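Local coordinates for histidine-rich glycoprotein (Oryctolagus cuniculus, PDB 4CCV) that is a plasma adapter that binds heparin, heme and divalent metal ions and helps regulate angiogenesis, coagulation and fibrinolysis, represented here by its second cystatin domain, at residues 20-23 with 24-28. Residues are numbered along the deposited sequence; the frame is centred on the assembly and turned at random. Where two conformers were deposited one is given.
Sequences KALE and VYKSE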
loop_
_atom_site.group_PDB
_atom_site.type_symbol
_atom_site.label_atom_id
_atom_site.label_comp_id
_atom_site.label_asym_id
_atom_site.label_seq_id
_atom_site.Cartn_x
_atom_site.Cartn_y
_atom_site.Cartn_z
ATOM N N LYS A 20 7.510 3.177 -3.248
ATOM C CA LYS A 20 7.794 2.674 -4.588
ATOM C C LYS A 20 6.617 1.879 -5.205
ATOM O O LYS A 20 6.355 1.958 -6.380
ATOM C CB LYS A 20 9.056 1.792 -4.593
ATOM C CG LYS A 20 9.344 1.267 -5.994
ATOM C CD LYS A 20 10.741 0.662 -6.200
ATOM C CE LYS A 20 11.058 0.455 -7.698
ATOM N NZ LYS A 20 12.514 0.198 -7.932
ATOM N N ALA A 21 5.929 1.076 -4.423
ATOM C CA ALA A 21 4.782 0.384 -4.964
ATOM C C ALA A 21 3.683 1.354 -5.383
ATOM O O ALA A 21 3.048 1.150 -6.423
ATOM C CB ALA A 21 4.247 -0.588 -3.963
ATOM N N LEU A 22 3.430 2.389 -4.592
ATOM C CA LEU A 22 2.482 3.387 -5.026
ATOM C C LEU A 22 2.887 4.118 -6.325
ATOM O O LEU A 22 2.045 4.373 -7.224
ATOM C CB LEU A 22 2.180 4.372 -3.908
ATOM C CG LEU A 22 1.140 5.474 -4.211
ATOM C CD1 LEU A 22 -0.237 4.938 -4.512
ATOM C CD2 LEU A 22 1.053 6.453 -3.057
ATOM N N GLU A 23 4.171 4.390 -6.463
ATOM C CA GLU A 23 4.721 5.048 -7.633
ATOM C C GLU A 23 4.404 4.195 -8.860
ATOM O O GLU A 23 3.925 4.681 -9.896
ATOM C CB GLU A 23 6.248 5.242 -7.421
ATOM C CG GLU A 23 6.962 6.017 -8.503
ATOM C CD GLU A 23 8.485 6.007 -8.396
ATOM O OE1 GLU A 23 9.076 5.396 -7.481
ATOM O OE2 GLU A 23 9.104 6.605 -9.276
ATOM N N VAL A 24 4.648 2.899 -8.718
ATOM C CA VAL A 24 4.366 1.950 -9.817
ATOM C C VAL A 24 2.852 1.891 -10.098
ATOM O O VAL A 24 2.412 1.913 -11.245
ATOM C CB VAL A 24 4.893 0.558 -9.470
ATOM C CG1 VAL A 24 4.351 -0.446 -10.468
ATOM C CG2 VAL A 24 6.458 0.510 -9.451
ATOM N N TYR A 25 2.046 1.803 -9.047
ATOM C CA TYR A 25 0.611 1.697 -9.236
ATOM C C TYR A 25 0.051 2.890 -10.014
ATOM O O TYR A 25 -0.724 2.722 -10.977
ATOM C CB TYR A 25 -0.098 1.531 -7.859
ATOM C CG TYR A 25 -1.577 1.229 -7.994
ATOM C CD1 TYR A 25 -2.044 -0.067 -8.154
ATOM C CD2 TYR A 25 -2.512 2.243 -7.898
ATOM C CE1 TYR A 25 -3.394 -0.348 -8.261
ATOM C CE2 TYR A 25 -3.864 1.980 -8.028
ATOM C CZ TYR A 25 -4.300 0.685 -8.234
ATOM O OH TYR A 25 -5.656 0.432 -8.281
ATOM N N LYS A 26 0.421 4.102 -9.582
ATOM C CA LYS A 26 -0.049 5.326 -10.185
ATOM C C LYS A 26 0.423 5.487 -11.603
ATOM O O LYS A 26 -0.288 6.063 -12.370
ATOM C CB LYS A 26 0.236 6.592 -9.301
ATOM C CG LYS A 26 1.650 7.071 -9.409
ATOM C CD LYS A 26 1.923 8.415 -8.749
ATOM C CE LYS A 26 1.556 8.365 -7.299
ATOM N NZ LYS A 26 1.890 9.705 -6.749
ATOM N N SER A 27 1.547 4.875 -12.008
ATOM C CA SER A 27 1.979 4.959 -13.406
ATOM C C SER A 27 1.018 4.270 -14.364
ATOM O O SER A 27 1.001 4.606 -15.534
ATOM C CB SER A 27 3.417 4.412 -13.576
ATOM O OG SER A 27 3.434 2.989 -13.467
ATOM N N GLU A 28 0.239 3.304 -13.866
ATOM C CA GLU A 28 -0.793 2.636 -14.658
ATOM C C GLU A 28 -2.194 3.133 -14.457
ATOM O O GLU A 28 -3.103 2.681 -15.121
ATOM C CB GLU A 28 -0.852 1.154 -14.330
ATOM C CG GLU A 28 0.277 0.346 -14.869
ATOM C CD GLU A 28 0.563 0.589 -16.337
ATOM O OE1 GLU A 28 -0.375 0.865 -17.119
ATOM O OE2 GLU A 28 1.749 0.478 -16.725
#
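Four successive i to i+4 backbone hydrogen bonds continue the alpha-helix from K20-E23 into the residues from V24 on, pairing V24 N with K20 O, Y25 N with A21 O, K26 N with L22 O, and S27 N with E23 O. The K26 N to L22 O bond is 2.9 Å long, whereas S27 N lies 3.2 Å from E23 O. A second, weak bond joins S27 N to V24 O, and E28 N bonds Y25 O, so i to i+3 bonds join the i to i+4 pattern from S27 onward. The S27 hydroxyl folds back on the helix: with chi1 at 73°, OG lies between its own backbone N and carbonyl carbon and donates to V24 O over 2.7 Å.

Side chains of the second segment lean on carbonyl oxygens one turn earlier. V24 lays its CG2 branch 3.4 Å from K20 O, and Y25 rests CB against A21 O and L22 O. K26 makes the closest such approach, CG standing 3.3 Å from E23 O, while its aliphatic chain passes alongside L22, CE lying 4.3 Å from L22 CG. A bend at chi3 (57°) turns the end of this lysine, whose NZ hydrogen-bonds the backbone oxygens of A33 and F35 and so ties the helix to the connection that leads into strand 35-47 and to its first residue, F35.

In the cystatin fold a long helix packs across an antiparallel sheet, and this part of helix 15-27 does so through A21 and Y25: both touch I98 of strand 95-104, and Y25 also meets C100 there. The Y25 ring stands edge-to-face with that of Y32, in the connection between the helix and strand 35-47.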